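Local structure of coiled-coil quantitatively-enriched protein 1 (Schizosaccharomyces pombe, 7CUJ) at residues S59-A64 against D190-M195. The protein links telomeres to a meiotic centrosome component, and is required for telomere clustering in meiotic prophase, telomere length regulation and chromosome segregation. Residues are numbered along the deposited sequence; the frame is centred on the assembly and turned at random.
Sequences SAHNIA and DIEAYM
With CG anti to its carbonyl carbon (chi1 -84°), H61 extends its imidazole from helix 47-65 to the start of helix 191-200, where E192, its CG anti to the backbone N (chi1 -171°) and its chain extended, reaches across the histidine. CB of E192 lies over one ring face, offset toward the rim, in a CH-pi contact that places it 4.1 Å from the centroid of the H61 ring. Farther along, OE1 of E192 passes 3.5 Å from CB of H61, and the carboxylate plane is turned 70° from the ring. This oxygen has polar partners on the histidine's own helix: a salt bridge to K65 and a hydrogen bond from Q58. I191 meets the ring edge instead, its CG2 4.3 Å from CE1 of H61, and I221 of helix 217-223 also packs on the histidine. A water bridges the helices, 2.8 Å from ND1 of H61 and accepting from the backbone N of E192 at 3.0 Å. D190 is the N-cap of helix 191-200: its OD1 accepts from N of A193 at 2.7 Å and is also hydrogen-bonded to OG of S127. Were H61 replaced by alanine, CB of E192 would probably lose the ring face it packs on, and the water its side-chain partner. The contact thus joins helix 47-65 to the helix that follows strand 184-188 of the parallel sheet, in the buried middle of this domain of the longer protein. By holding OE1 of E192 at helix 47-65, K65 and Q58 probably help keep its CB over the imidazole, while the water ties ND1 to the other helix's backbone.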
loop_
_atom_site.group_PDB
_atom_site.type_symbol
_atom_site.label_atom_id
_atom_site.label_comp_id
_atom_site.label_asym_id
_atom_site.label_seq_id
_atom_site.Cartn_x
_atom_site.Cartn_y
_atom_site.Cartn_z
ATOM N N SER A 59 3.303 12.862 -10.209
ATOM C CA SER A 59 3.947 11.789 -10.956
ATOM C C SER A 59 3.217 11.524 -12.271
ATOM O O SER A 59 3.858 11.240 -13.280
ATOM C CB SER A 59 4.014 10.532 -10.132
ATOM O OG SER A 59 4.649 10.775 -8.891
ATOM N N ALA A 60 1.880 11.593 -12.237
ATOM C CA ALA A 60 1.052 11.343 -13.404
ATOM C C ALA A 60 1.248 12.470 -14.422
ATOM O O ALA A 60 1.370 12.211 -15.622
ATOM C CB ALA A 60 -0.389 11.184 -12.985
ATOM N N HIS A 61 1.304 13.711 -13.918
ATOM C CA HIS A 61 1.649 14.870 -14.729
ATOM C C HIS A 61 3.000 14.660 -15.406
ATOM O O HIS A 61 3.136 14.931 -16.598
ATOM C CB HIS A 61 1.661 16.154 -13.889
ATOM C CG HIS A 61 0.318 16.775 -13.720
ATOM N ND1 HIS A 61 -0.501 17.063 -14.794
ATOM C CD2 HIS A 61 -0.348 17.177 -12.617
ATOM C CE1 HIS A 61 -1.618 17.606 -14.357
ATOM N NE2 HIS A 61 -1.548 17.690 -13.025
ATOM N N ASN A 62 3.985 14.173 -14.637
ATOM C CA ASN A 62 5.352 14.037 -15.117
ATOM C C ASN A 62 5.416 13.026 -16.260
ATOM O O ASN A 62 6.043 13.296 -17.283
ATOM C CB ASN A 62 6.337 13.683 -13.998
ATOM C CG ASN A 62 6.495 14.780 -12.967
ATOM O OD1 ASN A 62 6.115 15.928 -13.202
ATOM N ND2 ASN A 62 7.048 14.433 -11.815
ATOM N N ILE A 63 4.761 11.871 -16.069
ATOM C CA ILE A 63 4.710 10.816 -17.071
ATOM C C ILE A 63 4.090 11.367 -18.354
ATOM O O ILE A 63 4.526 11.026 -19.452
ATOM C CB ILE A 63 3.961 9.577 -16.528
ATOM C CG1 ILE A 63 4.751 8.896 -15.404
ATOM C CG2 ILE A 63 3.618 8.597 -17.643
ATOM C CD1 ILE A 63 3.908 8.062 -14.458
ATOM N N ALA A 64 3.088 12.241 -18.194
ATOM C CA ALA A 64 2.350 12.816 -19.306
ATOM C C ALA A 64 3.185 13.883 -20.012
ATOM O O ALA A 64 2.975 14.150 -21.193
ATOM C CB ALA A 64 1.032 13.374 -18.824
ATOM N N ASP A 190 1.443 20.933 -21.708
ATOM C CA ASP A 190 0.889 20.089 -20.662
ATOM C C ASP A 190 -0.178 20.854 -19.881
ATOM O O ASP A 190 -0.174 22.085 -19.853
ATOM C CB ASP A 190 1.988 19.538 -19.747
ATOM C CG ASP A 190 2.794 20.622 -19.053
ATOM O OD1 ASP A 190 2.270 21.223 -18.088
ATOM O OD2 ASP A 190 3.933 20.871 -19.496
ATOM N N ILE A 191 -1.074 20.093 -19.240
ATOM C CA ILE A 191 -2.232 20.625 -18.541
ATOM C C ILE A 191 -1.792 21.326 -17.258
ATOM O O ILE A 191 -2.407 22.313 -16.865
ATOM C CB ILE A 191 -3.281 19.518 -18.297
ATOM C CG1 ILE A 191 -4.112 19.242 -19.553
ATOM C CG2 ILE A 191 -4.165 19.821 -17.094
ATOM C CD1 ILE A 191 -4.919 20.427 -20.051
ATOM N N GLU A 192 -0.730 20.817 -16.617
ATOM C CA GLU A 192 -0.177 21.460 -15.433
ATOM C C GLU A 192 0.120 22.928 -15.744
ATOM O O GLU A 192 -0.224 23.810 -14.958
ATOM C CB GLU A 192 1.061 20.717 -14.924
ATOM C CG GLU A 192 1.555 21.221 -13.576
ATOM C CD GLU A 192 2.804 20.552 -13.018
ATOM O OE1 GLU A 192 2.908 19.310 -13.111
ATOM O OE2 GLU A 192 3.676 21.276 -12.490
ATOM N N ALA A 193 0.742 23.176 -16.904
ATOM C CA ALA A 193 1.062 24.523 -17.351
ATOM C C ALA A 193 -0.218 25.322 -17.579
ATOM O O ALA A 193 -0.266 26.508 -17.268
ATOM C CB ALA A 193 1.916 24.481 -18.596
ATOM N N TYR A 194 -1.252 24.659 -18.113
ATOM C CA TYR A 194 -2.538 25.307 -18.318
ATOM C C TYR A 194 -3.135 25.712 -16.973
ATOM O O TYR A 194 -3.500 26.870 -16.789
ATOM C CB TYR A 194 -3.488 24.439 -19.146
ATOM C CG TYR A 194 -4.794 25.122 -19.466
ATOM C CD1 TYR A 194 -4.899 25.992 -20.540
ATOM C CD2 TYR A 194 -5.918 24.919 -18.681
ATOM C CE1 TYR A 194 -6.093 26.635 -20.832
ATOM C CE2 TYR A 194 -7.119 25.553 -18.959
ATOM C CZ TYR A 194 -7.205 26.415 -20.037
ATOM O OH TYR A 194 -8.383 27.044 -20.320
ATOM N N MET A 195 -3.217 24.753 -16.041
ATOM C CA MET A 195 -3.742 24.991 -14.704
ATOM C C MET A 195 -3.066 26.219 -14.099
ATOM O O MET A 195 -3.739 27.117 -13.598
ATOM C CB MET A 195 -3.483 23.795 -13.778
ATOM C CG MET A 195 -4.177 22.505 -14.184
ATOM S SD MET A 195 -5.975 22.560 -13.993
ATOM C CE MET A 195 -6.468 23.051 -15.645
HETATM O O HOH W 1 0.355 18.072 -17.287
#